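Local coordinates for periplasmic divalent cation tolerance protein (Synechococcus elongatus, PDB 6GDX) that is a PII-like CutA-family protein that may carry small molecules or signal with them, its presumed role in heavy-metal tolerance not being supported, at residues S25-T30 / P117-V122; L33-T39 / E111-P117; L49-A53 / W100-P106; G57-C61 / W127-L132; C61-I67 / E82-K88. All blocks are in the same frame, centred on the assembly; numbering follows the deposited sequence. Where two conformers were deposited one is given.

Overall arrangement
Interactions 2 and 5 lie nearest the centre of the chain, each about 6 Å from it between centres, and are buried strand pairings in one four-stranded antiparallel sheet; T38 O to M85 N and L36 O to F87 N, both 2.8 Å and probably hydrogen bonds, join them. Interaction 3 covers a face of this sheet with two helices and interaction 4 brings the C-terminal helix onto the link into strand 61-73; both rely on apolar contacts and make no hydrogen bond between their segments. Interaction 1 is the most peripheral, about 20 Å from the centre, and is mainly a backbone ladder. All five also touch the second subunit of the trimer.

Interaction 1: residues S25-T30 / P117-V122; sequences SSLIET and PIASSV
Strands L27-E29 and A119-S121 run antiparallel, with N-to-C directions 140° apart and axes 4.5 Å from each other at closest approach. I28 and S120 form the hydrogen-bonded pair: I28 N donates to S120 O at 2.8 Å and S120 N to I28 O at 3.0 Å. L27 with S121 and E29 with A119 are the non-hydrogen-bonded pairs flanking it. Beyond them the ladder is prolonged by V122 N to S26 O (3.2 Å) and by T30 N to I118 O (3.1 Å). This two-stranded ribbon ties the N-terminal segment to the start of helix 122-131, where S121 is the N-cap and its OG accepts from Y124 N. A119 and S120 also pair antiparallel with a strand of the second subunit, so the ribbon runs on across the trimer interface, and S120 OG bonds to C112 O of that subunit. Among the side chains, T30 has OG1 between its backbone N and carbonyl carbon (chi1 56°), which turns CG2 against S120 CB at 3.8 Å; OG1 makes a weak bond to P117 O at 3.2 Å. I28 and V122 cross at about a right angle, CG2 of I28 meeting CG2 of V122 at 3.5 Å.

Interaction 2: residues L33-T39 / E111-P117; sequences LRLLLTT and ECLVLTP
T38 OG1 donates to E111 O at 2.7 Å, the shortest hydrogen bond between the two segments, and is gripped a second time by H105 NE2. The hydroxyl reaches E111 because it stands opposite its own backbone N (chi1 -171°), and it meets the carbonyl 22° out of plane. Beside it a water links T39 OG1 to E111 N, while T39 OG1 also bonds to E82. In the conformer given, the E111 side chain runs extended past L37 and T38, and its OE1 takes a hydrogen bond from Q84 NE2. In the ladder, L35 with L115 and L37 with L113 are hydrogen-bonded pairs; L35 N to L115 O measures 2.9 Å. Their leucines share one face, where L37 CD1 meets L115 CD1 at 4.0 Å and L35 CG meets P117 CG at 4.1 Å. Near the other end, R34 bends at chi2 (-71°) and lies alongside T116, whose OG1 sits 3.2 Å above the guanidinium plane toward its rim. NH1 of R34 donates to L33 O at 2.9 Å and also to A31 O, which fixes the group's rotation. Strand 33-40 lies between strands 113-115 and 76-90; R34 and L36 face helix 91-104, L35 and L115 pack on the second subunit, and L113 and V114 extend the sheet into the third.

Interaction 3: residues L49-A53 / W100-P106; sequences LAQAA and WLQSQHP
L49 and W100 point past one another from opposing helices, where helices 43-55 and 91-104, the two helices of a ferredoxin-like beta-alpha-beta-beta-alpha-beta fold, lie side by side. The axes of the short helical segments are 11.9 Å apart at closest approach and 138° apart in direction, so large side chains must bridge the gap. Apolar contacts do this. W100 extends its indole with CG anti to the backbone N (chi1 179°), bringing CH2 to 3.7 Å from A53 CB and 3.8 Å from L49 CD1. A52 CB lies at the ring edge and in its plane, 3.7 Å from W100 CZ2. The other branch of L49 turns toward the sheet side, with CD2 4.0 Å from L101 CD2. No hydrogen bond joins the segments; within 100-106, W100 O accepts from S103 N, Q104 N and, at 2.9 Å, S103 OG. Q104 folds back over the indole, its CG 3.5 Å above one face toward the rim, and its NE2 donates to S103 OG at 3.0 Å.

Interaction 4: residues G57-C61 / W127-L132; sequences GLAAC and WLRSSL
A60 CB presses into the surface of helix 122-131, 3.6 Å from W127 CH2 and 3.8 Å from both L128 CG and S131 CB. Next to it, L132 CD2 rests on backbone, 3.4 Å from G57 O and 3.5 Å from A59 C, while C61 CB lies in the plane of the W127 indole at its edge, 3.9 Å from CH2. Behind these contacts, S131 OG probably helps position the tryptophan ring: it donates to W127 O at 2.9 Å from above the carbonyl plane, S131 N arriving from the opposite face, and it lies 3.2 Å above one face of the ring toward the rim. W127 NE1 is held by R72 O of the second subunit, whose W73 ring also meets the indole. On the partner side, G57, with phi 77°, ends helix 43-55 in a Schellman motif, and L58 O accepts from T89 OG1. A Bis-Tris molecule about 4 Å from W127 may mark a pocket between subunits, beside the helix-to-strand link of the ferredoxin-like fold, on which the C-terminal helix packs.

Interaction 5: residues C61-I67 / E82-K88; sequences CVSITPI and EQQMSFK
V62 covers one face of the F87 ring, its CG1 3.9 Å from the centroid and only 4° off the ring normal, a CH-pi contact. CG2 of V62 comes to 3.5 Å from F87 CD2, and V62 CG1 also meets M85 CE at 3.8 Å. V62 and F87 belong to the long antiparallel hairpin of strands 61-73 and 76-90 in the ferredoxin-like sheet, and pack on helix 43-55. A second flat group, the Q83 amide, is brought round by a bend at chi2 (-74°): OE1 lies tightly against I64 CG2 at 3.1 Å, and NE2 is 3.9 Å from P66 CB. S63 with S86, T65 with Q84 and I67 with E82 are hydrogen-bonded pairs, each joined by two backbone bonds. C61 to I64 pair in turn with a strand of the second subunit, carrying the sheet across the interface. On the face of the serines, K88 NZ donates to S86 OG at 3.0 Å. The E82 carboxylate, bonded to S69 OG and Y107 OH, makes a weak bond to a bound Bis-Tris. Over the face carrying S63 and T65, a water bonds to S63 OG and T65 OG1 and donates to Q84 O at 3.0 Å.

Interaction 1: residues S25-T30 / P117-V122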
# COMPACT_ATOMS: atom_id res chain seq x y z
N SER B 25 -19.55 -12.66 3.52
CA SER B 25 -18.60 -11.67 4.13
C SER B 25 -17.37 -12.29 4.82
O SER B 25 -16.44 -11.56 5.15
CB SER B 25 -19.36 -10.76 5.11
OG SER B 25 -19.34 -11.31 6.42
N SER B 26 -17.37 -13.59 5.07
CA SER B 26 -16.23 -14.24 5.74
C SER B 26 -14.92 -14.14 4.96
O SER B 26 -14.93 -14.05 3.72
CB SER B 26 -16.54 -15.70 6.05
OG SER B 26 -16.75 -16.45 4.86
N LEU B 27 -13.80 -14.15 5.69
CA LEU B 27 -12.49 -14.15 5.04
C LEU B 27 -12.18 -15.52 4.49
O LEU B 27 -12.33 -16.55 5.17
CB LEU B 27 -11.29 -13.71 5.91
CG LEU B 27 -11.21 -12.20 6.16
CD1 LEU B 27 -10.18 -11.88 7.22
CD2 LEU B 27 -10.93 -11.41 4.91
N ILE B 28 -11.67 -15.51 3.28
CA ILE B 28 -11.18 -16.69 2.64
C ILE B 28 -9.77 -16.46 2.12
O ILE B 28 -9.38 -15.35 1.78
CB ILE B 28 -12.09 -17.09 1.46
CG1 ILE B 28 -12.32 -15.93 0.48
CG2 ILE B 28 -13.39 -17.68 1.99
CD1 ILE B 28 -12.74 -16.41 -0.87
N GLU B 29 -8.98 -17.54 2.09
CA GLU B 29 -7.67 -17.50 1.44
C GLU B 29 -7.82 -17.18 -0.01
O GLU B 29 -8.73 -17.66 -0.68
CB GLU B 29 -6.99 -18.84 1.47
CG GLU B 29 -6.64 -19.32 2.84
CD GLU B 29 -5.86 -20.63 2.79
OE1 GLU B 29 -5.58 -21.20 1.70
OE2 GLU B 29 -5.46 -21.08 3.84
N THR B 30 -6.90 -16.38 -0.52
CA THR B 30 -6.90 -16.00 -1.93
C THR B 30 -5.48 -16.09 -2.48
O THR B 30 -4.55 -15.59 -1.85
CB THR B 30 -7.45 -14.56 -2.16
OG1 THR B 30 -6.73 -13.60 -1.39
CG2 THR B 30 -8.91 -14.46 -1.77
N PRO B 117 -2.56 -10.17 -2.51
CA PRO B 117 -3.32 -10.32 -1.26
C PRO B 117 -3.47 -11.79 -0.89
O PRO B 117 -3.64 -12.66 -1.75
CB PRO B 117 -4.66 -9.67 -1.59
CG PRO B 117 -4.38 -8.78 -2.78
CD PRO B 117 -3.38 -9.54 -3.56
N ILE B 118 -3.36 -12.07 0.38
CA ILE B 118 -3.43 -13.44 0.87
C ILE B 118 -4.81 -13.82 1.32
O ILE B 118 -5.08 -15.03 1.54
CB ILE B 118 -2.39 -13.65 2.04
CG1 ILE B 118 -2.78 -12.85 3.34
CG2 ILE B 118 -0.96 -13.50 1.55
CD1 ILE B 118 -3.50 -13.59 4.43
N ALA B 119 -5.71 -12.86 1.50
CA ALA B 119 -7.08 -13.16 1.88
C ALA B 119 -7.96 -12.03 1.41
O ALA B 119 -7.51 -10.90 1.14
CB ALA B 119 -7.21 -13.35 3.38
N SER B 120 -9.24 -12.34 1.31
CA SER B 120 -10.28 -11.35 0.97
C SER B 120 -11.59 -11.88 1.54
O SER B 120 -11.65 -12.95 2.12
CB SER B 120 -10.38 -11.19 -0.53
OG SER B 120 -11.30 -10.22 -0.91
N SER B 121 -12.68 -11.14 1.36
CA SER B 121 -13.99 -11.70 1.65
C SER B 121 -14.49 -12.45 0.43
O SER B 121 -14.08 -12.17 -0.71
CB SER B 121 -14.97 -10.62 2.03
OG SER B 121 -15.19 -9.76 0.93
N VAL B 122 -15.39 -13.40 0.67
CA VAL B 122 -16.01 -14.08 -0.46
C VAL B 122 -16.69 -13.06 -1.39
O VAL B 122 -16.56 -13.13 -2.61
CB VAL B 122 -17.05 -15.13 0.02
CG1 VAL B 122 -17.79 -15.72 -1.16
CG2 VAL B 122 -16.37 -16.23 0.83

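Interaction 2: residues L33-T39 / E111-P117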
# COMPACT_ATOMS: atom_id res chain seq x y z
N LEU B 33 -5.81 -13.11 -6.77
CA LEU B 33 -5.99 -11.64 -6.87
C LEU B 33 -4.63 -10.97 -6.93
O LEU B 33 -3.64 -11.48 -6.37
CB LEU B 33 -6.80 -11.15 -5.69
CG LEU B 33 -8.17 -11.79 -5.51
CD1 LEU B 33 -8.88 -11.14 -4.32
CD2 LEU B 33 -9.04 -11.74 -6.76
N ARG B 34 -4.58 -9.81 -7.56
CA ARG B 34 -3.34 -9.07 -7.74
C ARG B 34 -3.59 -7.59 -7.62
O ARG B 34 -4.65 -7.09 -8.05
CB ARG B 34 -2.72 -9.34 -9.11
CG ARG B 34 -2.31 -10.77 -9.38
CD ARG B 34 -1.09 -11.15 -8.56
NE ARG B 34 -0.58 -12.48 -8.89
CZ ARG B 34 -1.07 -13.62 -8.41
NH1 ARG B 34 -2.14 -13.63 -7.62
NH2 ARG B 34 -0.48 -14.77 -8.74
N LEU B 35 -2.60 -6.89 -7.06
CA LEU B 35 -2.58 -5.41 -7.05
C LEU B 35 -1.37 -4.98 -7.85
O LEU B 35 -0.23 -5.25 -7.45
CB LEU B 35 -2.44 -4.87 -5.65
CG LEU B 35 -3.51 -5.22 -4.64
CD1 LEU B 35 -3.13 -4.74 -3.24
CD2 LEU B 35 -4.85 -4.65 -5.07
N LEU B 36 -1.57 -4.28 -8.95
CA LEU B 36 -0.47 -3.74 -9.73
C LEU B 36 -0.33 -2.28 -9.36
O LEU B 36 -1.28 -1.49 -9.48
CB LEU B 36 -0.69 -3.97 -11.22
CG LEU B 36 0.45 -3.48 -12.11
CD1 LEU B 36 0.51 -4.31 -13.39
CD2 LEU B 36 0.37 -2.01 -12.47
N LEU B 37 0.88 -1.91 -8.95
CA LEU B 37 1.21 -0.54 -8.54
C LEU B 37 2.07 0.12 -9.58
O LEU B 37 3.08 -0.45 -10.02
CB LEU B 37 1.98 -0.58 -7.21
CG LEU B 37 1.34 -1.38 -6.08
CD1 LEU B 37 2.26 -1.38 -4.87
CD2 LEU B 37 -0.07 -0.95 -5.76
N THR B 38 1.66 1.31 -9.99
CA THR B 38 2.46 2.14 -10.89
C THR B 38 2.22 3.61 -10.53
O THR B 38 1.36 3.91 -9.70
CB THR B 38 2.15 1.85 -12.36
OG1 THR B 38 3.10 2.52 -13.19
CG2 THR B 38 0.77 2.26 -12.75
N THR B 39 2.99 4.51 -11.13
CA THR B 39 2.79 5.95 -10.95
C THR B 39 2.71 6.61 -12.30
O THR B 39 3.27 6.14 -13.28
CB THR B 39 3.90 6.59 -10.11
OG1 THR B 39 5.11 6.55 -10.83
CG2 THR B 39 4.06 5.92 -8.77
N GLU B 111 6.99 2.52 -13.29
CA GLU B 111 6.97 1.65 -12.13
C GLU B 111 6.06 0.48 -12.41
O GLU B 111 4.99 0.61 -13.01
CB GLU B 111 6.47 2.39 -10.87
CG GLU B 111 6.22 1.51 -9.62
CD GLU B 111 5.69 2.28 -8.40
OE1 GLU B 111 4.48 2.10 -8.00
OE2 GLU B 111 6.50 3.05 -7.78
N CYS B 112 6.47 -0.69 -11.97
CA CYS B 112 5.62 -1.87 -12.05
C CYS B 112 5.96 -2.77 -10.88
O CYS B 112 7.03 -3.39 -10.87
CB CYS B 112 5.82 -2.62 -13.35
SG CYS B 112 4.82 -4.13 -13.46
N LEU B 113 5.10 -2.79 -9.87
CA LEU B 113 5.29 -3.66 -8.74
C LEU B 113 3.97 -4.33 -8.44
O LEU B 113 2.95 -3.65 -8.37
CB LEU B 113 5.75 -2.90 -7.54
CG LEU B 113 7.17 -2.33 -7.65
CD1 LEU B 113 7.43 -1.49 -6.44
CD2 LEU B 113 8.24 -3.41 -7.75
N VAL B 114 3.96 -5.66 -8.29
CA VAL B 114 2.73 -6.39 -8.12
C VAL B 114 2.73 -7.04 -6.76
O VAL B 114 3.69 -7.74 -6.41
CB VAL B 114 2.55 -7.42 -9.21
CG1 VAL B 114 1.23 -8.16 -9.05
CG2 VAL B 114 2.64 -6.77 -10.58
N LEU B 115 1.63 -6.89 -6.03
CA LEU B 115 1.41 -7.54 -4.73
C LEU B 115 0.31 -8.57 -4.86
O LEU B 115 -0.61 -8.42 -5.67
CB LEU B 115 1.01 -6.54 -3.65
CG LEU B 115 1.94 -5.36 -3.43
CD1 LEU B 115 1.36 -4.43 -2.39
CD2 LEU B 115 3.29 -5.83 -2.97
N THR B 116 0.39 -9.62 -4.06
CA THR B 116 -0.66 -10.64 -3.96
C THR B 116 -1.30 -10.59 -2.59
O THR B 116 -0.67 -10.95 -1.59
CB THR B 116 -0.11 -12.04 -4.26
OG1 THR B 116 0.30 -12.07 -5.64
CG2 THR B 116 -1.15 -13.13 -4.03
N PRO B 117 -2.56 -10.17 -2.51
CA PRO B 117 -3.32 -10.32 -1.26
C PRO B 117 -3.47 -11.79 -0.89
O PRO B 117 -3.64 -12.66 -1.75
CB PRO B 117 -4.66 -9.67 -1.59
CG PRO B 117 -4.38 -8.78 -2.78
CD PRO B 117 -3.38 -9.54 -3.56
O HOH W 1 -4.45 -13.41 -4.26
O HOH W 2 6.06 5.14 -13.11

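Interaction 3: residues L49-A53 / W100-P106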
# COMPACT_ATOMS: atom_id res chain seq x y z
N LEU B 49 -6.08 7.00 -17.42
CA LEU B 49 -5.55 5.64 -17.51
C LEU B 49 -6.42 4.69 -16.71
O LEU B 49 -6.67 3.56 -17.14
CB LEU B 49 -4.12 5.61 -17.01
CG LEU B 49 -3.30 4.37 -17.26
CD1 LEU B 49 -3.08 4.17 -18.75
CD2 LEU B 49 -1.96 4.46 -16.53
N ALA B 50 -6.86 5.13 -15.53
CA ALA B 50 -7.70 4.29 -14.70
C ALA B 50 -9.01 3.96 -15.42
O ALA B 50 -9.44 2.81 -15.45
CB ALA B 50 -7.98 4.98 -13.39
N GLN B 51 -9.65 4.99 -15.96
CA GLN B 51 -10.91 4.79 -16.67
C GLN B 51 -10.72 3.83 -17.83
O GLN B 51 -11.55 2.93 -18.05
CB GLN B 51 -11.40 6.14 -17.17
CG GLN B 51 -12.68 6.06 -17.99
CD GLN B 51 -13.91 6.07 -17.14
OE1 GLN B 51 -13.88 6.51 -15.98
NE2 GLN B 51 -15.02 5.61 -17.70
N ALA B 52 -9.65 4.00 -18.59
CA ALA B 52 -9.41 3.18 -19.75
C ALA B 52 -9.18 1.73 -19.38
O ALA B 52 -9.61 0.79 -20.08
CB ALA B 52 -8.26 3.74 -20.58
N ALA B 53 -8.48 1.48 -18.27
CA ALA B 53 -8.21 0.09 -17.86
C ALA B 53 -9.48 -0.61 -17.42
O ALA B 53 -9.67 -1.80 -17.71
CB ALA B 53 -7.19 0.09 -16.73
N TRP B 100 -0.80 -4.00 -21.83
CA TRP B 100 -1.58 -2.82 -22.19
C TRP B 100 -0.94 -1.57 -21.64
O TRP B 100 -0.82 -0.56 -22.34
CB TRP B 100 -3.00 -3.00 -21.69
CG TRP B 100 -3.96 -1.94 -21.92
CD1 TRP B 100 -4.80 -1.80 -22.99
CD2 TRP B 100 -4.27 -0.90 -21.01
NE1 TRP B 100 -5.59 -0.70 -22.80
CE2 TRP B 100 -5.28 -0.14 -21.59
CE3 TRP B 100 -3.78 -0.54 -19.74
CZ2 TRP B 100 -5.83 0.97 -20.94
CZ3 TRP B 100 -4.32 0.55 -19.11
CH2 TRP B 100 -5.31 1.31 -19.71
N LEU B 101 -0.44 -1.63 -20.40
CA LEU B 101 0.35 -0.51 -19.86
C LEU B 101 1.60 -0.19 -20.67
O LEU B 101 1.95 1.02 -20.80
CB LEU B 101 0.73 -0.79 -18.41
CG LEU B 101 -0.47 -0.73 -17.48
CD1 LEU B 101 -0.07 -1.28 -16.13
CD2 LEU B 101 -0.99 0.68 -17.30
N GLN B 102 2.23 -1.18 -21.30
CA GLN B 102 3.41 -0.95 -22.16
C GLN B 102 3.06 0.07 -23.25
O GLN B 102 3.90 0.92 -23.60
CB GLN B 102 3.91 -2.26 -22.81
N SER B 103 1.83 0.03 -23.74
CA SER B 103 1.38 0.94 -24.81
C SER B 103 0.67 2.19 -24.33
O SER B 103 0.73 3.20 -25.02
CB SER B 103 0.44 0.20 -25.78
OG SER B 103 -0.79 -0.16 -25.19
N GLN B 104 -0.03 2.13 -23.21
CA GLN B 104 -0.92 3.18 -22.77
C GLN B 104 -0.37 4.05 -21.65
O GLN B 104 -0.82 5.19 -21.49
CB GLN B 104 -2.28 2.59 -22.32
CG GLN B 104 -2.98 1.78 -23.40
CD GLN B 104 -3.19 2.59 -24.66
OE1 GLN B 104 -3.72 3.68 -24.60
NE2 GLN B 104 -2.70 2.08 -25.80
N HIS B 105 0.60 3.55 -20.89
CA HIS B 105 1.12 4.35 -19.78
C HIS B 105 1.86 5.56 -20.35
O HIS B 105 2.54 5.45 -21.39
CB HIS B 105 2.09 3.51 -18.98
CG HIS B 105 2.44 4.07 -17.65
ND1 HIS B 105 3.22 5.20 -17.46
CD2 HIS B 105 2.12 3.61 -16.42
CE1 HIS B 105 3.37 5.38 -16.15
NE2 HIS B 105 2.73 4.43 -15.50
N PRO B 106 1.76 6.74 -19.71
CA PRO B 106 2.48 7.91 -20.24
C PRO B 106 4.02 7.87 -20.16
O PRO B 106 4.69 8.60 -20.87
CB PRO B 106 1.92 9.08 -19.41
CG PRO B 106 1.43 8.44 -18.17
CD PRO B 106 0.89 7.10 -18.58

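Interaction 4: residues G57-C61 / W127-L132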
# COMPACT_ATOMS: atom_id res chain seq x y z
N GLY B 57 -11.77 -3.90 -19.29
CA GLY B 57 -11.89 -5.13 -18.54
C GLY B 57 -10.62 -5.66 -17.92
O GLY B 57 -10.56 -6.84 -17.57
N LEU B 58 -9.61 -4.81 -17.79
CA LEU B 58 -8.29 -5.22 -17.31
C LEU B 58 -8.12 -5.07 -15.79
O LEU B 58 -7.20 -5.66 -15.21
CB LEU B 58 -7.21 -4.47 -18.05
CG LEU B 58 -7.10 -4.92 -19.50
CD1 LEU B 58 -6.24 -3.92 -20.28
CD2 LEU B 58 -6.56 -6.33 -19.60
N ALA B 59 -8.98 -4.27 -15.17
CA ALA B 59 -8.95 -4.07 -13.72
C ALA B 59 -10.38 -3.86 -13.27
O ALA B 59 -11.18 -3.25 -14.00
CB ALA B 59 -8.09 -2.89 -13.31
N ALA B 60 -10.73 -4.36 -12.09
CA ALA B 60 -12.05 -4.13 -11.53
C ALA B 60 -12.22 -2.79 -10.88
O ALA B 60 -13.31 -2.20 -10.84
CB ALA B 60 -12.37 -5.22 -10.52
N CYS B 61 -11.13 -2.31 -10.29
CA CYS B 61 -11.06 -1.04 -9.57
C CYS B 61 -9.65 -0.51 -9.75
O CYS B 61 -8.70 -1.31 -9.76
CB CYS B 61 -11.35 -1.20 -8.07
SG CYS B 61 -11.15 0.32 -7.13
N TRP B 127 -17.03 -10.22 -6.48
CA TRP B 127 -17.27 -8.97 -7.22
C TRP B 127 -16.12 -8.70 -8.19
O TRP B 127 -16.31 -8.38 -9.37
CB TRP B 127 -17.48 -7.78 -6.26
CG TRP B 127 -17.36 -6.51 -7.02
CD1 TRP B 127 -18.28 -5.93 -7.84
CD2 TRP B 127 -16.18 -5.71 -7.15
NE1 TRP B 127 -17.74 -4.81 -8.44
CE2 TRP B 127 -16.45 -4.67 -8.04
CE3 TRP B 127 -14.92 -5.79 -6.58
CZ2 TRP B 127 -15.48 -3.72 -8.37
CZ3 TRP B 127 -13.96 -4.87 -6.93
CH2 TRP B 127 -14.24 -3.86 -7.81
N LEU B 128 -14.90 -8.83 -7.69
CA LEU B 128 -13.73 -8.50 -8.49
C LEU B 128 -13.66 -9.42 -9.70
O LEU B 128 -13.55 -8.95 -10.85
CB LEU B 128 -12.47 -8.58 -7.61
CG LEU B 128 -11.20 -8.02 -8.20
CD1 LEU B 128 -10.19 -7.75 -7.10
CD2 LEU B 128 -10.60 -8.96 -9.22
N ARG B 129 -13.77 -10.72 -9.45
CA ARG B 129 -13.73 -11.69 -10.55
C ARG B 129 -14.87 -11.51 -11.54
O ARG B 129 -14.66 -11.53 -12.76
CB ARG B 129 -13.74 -13.10 -10.00
CG ARG B 129 -12.53 -13.44 -9.17
CD ARG B 129 -12.23 -14.91 -9.02
NE ARG B 129 -10.83 -15.08 -9.36
CZ ARG B 129 -10.35 -15.39 -10.57
NH1 ARG B 129 -9.05 -15.44 -10.70
NH2 ARG B 129 -11.13 -15.70 -11.61
N SER B 130 -16.07 -11.28 -11.03
CA SER B 130 -17.22 -11.11 -11.96
C SER B 130 -17.16 -9.81 -12.77
O SER B 130 -17.74 -9.71 -13.86
CB SER B 130 -18.54 -11.23 -11.23
OG SER B 130 -18.71 -10.21 -10.30
N SER B 131 -16.45 -8.80 -12.26
CA SER B 131 -16.26 -7.57 -13.00
C SER B 131 -15.40 -7.69 -14.22
O SER B 131 -15.43 -6.79 -15.07
CB SER B 131 -15.59 -6.54 -12.12
OG SER B 131 -16.52 -6.18 -11.18
N LEU B 132 -14.61 -8.76 -14.30
CA LEU B 132 -13.68 -9.01 -15.39
C LEU B 132 -14.17 -10.16 -16.27
O LEU B 132 -13.39 -10.70 -17.04
CB LEU B 132 -12.30 -9.30 -14.83
CG LEU B 132 -11.77 -8.26 -13.83
CD1 LEU B 132 -10.34 -8.54 -13.38
CD2 LEU B 132 -11.85 -6.85 -14.40

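Interaction 5: residues C61-I67 / E82-K88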
# COMPACT_ATOMS: atom_id res chain seq x y z
N CYS B 61 -11.13 -2.31 -10.29
CA CYS B 61 -11.06 -1.04 -9.57
C CYS B 61 -9.65 -0.51 -9.75
O CYS B 61 -8.70 -1.31 -9.76
CB CYS B 61 -11.35 -1.20 -8.07
SG CYS B 61 -11.15 0.32 -7.13
N VAL B 62 -9.51 0.80 -9.82
CA VAL B 62 -8.22 1.44 -9.79
C VAL B 62 -8.30 2.58 -8.81
O VAL B 62 -9.22 3.42 -8.94
CB VAL B 62 -7.80 1.96 -11.17
CG1 VAL B 62 -6.38 2.52 -11.13
CG2 VAL B 62 -7.93 0.89 -12.22
N SER B 63 -7.38 2.65 -7.85
CA SER B 63 -7.33 3.79 -6.95
C SER B 63 -6.17 4.68 -7.32
O SER B 63 -5.11 4.22 -7.82
CB SER B 63 -7.20 3.32 -5.50
OG SER B 63 -5.93 2.76 -5.24
N ILE B 64 -6.31 5.96 -6.99
CA ILE B 64 -5.34 6.98 -7.31
C ILE B 64 -5.11 7.82 -6.06
O ILE B 64 -6.07 8.29 -5.44
CB ILE B 64 -5.89 7.89 -8.41
CG1 ILE B 64 -6.29 7.12 -9.67
CG2 ILE B 64 -4.97 9.06 -8.69
CD1 ILE B 64 -7.18 7.92 -10.63
N THR B 65 -3.84 8.06 -5.73
CA THR B 65 -3.41 8.76 -4.51
C THR B 65 -2.32 9.80 -4.93
O THR B 65 -1.35 9.34 -5.48
CB THR B 65 -2.73 7.67 -3.52
OG1 THR B 65 -3.66 6.58 -3.29
CG2 THR B 65 -2.37 8.27 -2.24
N PRO B 66 -2.39 11.09 -4.56
CA PRO B 66 -1.23 11.96 -4.86
C PRO B 66 -0.07 11.65 -3.92
O PRO B 66 -0.26 11.47 -2.72
CB PRO B 66 -1.78 13.36 -4.59
CG PRO B 66 -2.93 13.19 -3.69
CD PRO B 66 -3.51 11.84 -3.97
N ILE B 67 1.13 11.59 -4.49
CA ILE B 67 2.36 11.30 -3.74
C ILE B 67 3.44 12.27 -4.19
O ILE B 67 3.31 13.02 -5.16
CB ILE B 67 2.83 9.84 -3.95
CG1 ILE B 67 3.24 9.58 -5.39
CG2 ILE B 67 1.77 8.86 -3.46
CD1 ILE B 67 4.03 8.30 -5.58
N GLU B 82 3.68 12.97 -8.11
CA GLU B 82 3.16 11.89 -8.95
C GLU B 82 1.82 11.45 -8.38
O GLU B 82 1.37 11.90 -7.32
CB GLU B 82 4.14 10.72 -9.03
CG GLU B 82 5.41 11.01 -9.79
CD GLU B 82 6.21 9.76 -10.13
OE1 GLU B 82 6.27 8.88 -9.28
OE2 GLU B 82 6.77 9.68 -11.27
N GLN B 83 1.17 10.57 -9.14
CA GLN B 83 -0.04 9.91 -8.67
C GLN B 83 0.29 8.44 -8.56
O GLN B 83 0.68 7.81 -9.56
CB GLN B 83 -1.17 10.08 -9.68
CG GLN B 83 -1.52 11.56 -9.93
CD GLN B 83 -2.28 12.19 -8.79
OE1 GLN B 83 -3.17 11.59 -8.21
NE2 GLN B 83 -1.95 13.42 -8.47
N GLN B 84 0.13 7.87 -7.37
CA GLN B 84 0.24 6.44 -7.19
C GLN B 84 -1.07 5.80 -7.62
O GLN B 84 -2.15 6.18 -7.15
CB GLN B 84 0.50 6.12 -5.71
CG GLN B 84 0.65 4.64 -5.39
CD GLN B 84 1.94 4.10 -5.93
OE1 GLN B 84 3.01 4.57 -5.52
NE2 GLN B 84 1.89 3.17 -6.87
N MET B 85 -0.96 4.77 -8.43
CA MET B 85 -2.10 4.00 -8.90
C MET B 85 -2.02 2.57 -8.41
O MET B 85 -0.92 2.00 -8.36
CB MET B 85 -2.16 4.04 -10.42
CG MET B 85 -2.16 5.44 -10.97
SD MET B 85 -2.36 5.51 -12.78
CE MET B 85 -4.06 4.98 -12.90
N SER B 86 -3.15 2.02 -8.03
CA SER B 86 -3.27 0.63 -7.61
C SER B 86 -4.40 0.00 -8.39
O SER B 86 -5.57 0.37 -8.20
CB SER B 86 -3.53 0.56 -6.12
OG SER B 86 -3.83 -0.75 -5.72
N PHE B 87 -4.06 -0.92 -9.25
CA PHE B 87 -5.00 -1.63 -10.12
C PHE B 87 -5.33 -2.96 -9.47
O PHE B 87 -4.44 -3.80 -9.22
CB PHE B 87 -4.38 -1.92 -11.50
CG PHE B 87 -4.10 -0.70 -12.35
CD1 PHE B 87 -3.03 0.15 -12.07
CD2 PHE B 87 -4.87 -0.42 -13.45
CE1 PHE B 87 -2.78 1.25 -12.86
CE2 PHE B 87 -4.62 0.68 -14.25
CZ PHE B 87 -3.55 1.50 -13.98
N LYS B 88 -6.61 -3.19 -9.20
CA LYS B 88 -7.10 -4.45 -8.63
C LYS B 88 -7.52 -5.35 -9.77
O LYS B 88 -8.45 -5.01 -10.54
CB LYS B 88 -8.32 -4.22 -7.75
CG LYS B 88 -8.07 -3.69 -6.39
CD LYS B 88 -7.41 -2.35 -6.41
CE LYS B 88 -7.56 -1.68 -5.07
NZ LYS B 88 -6.75 -0.44 -5.03
O HOH W 3 -3.42 4.42 -5.14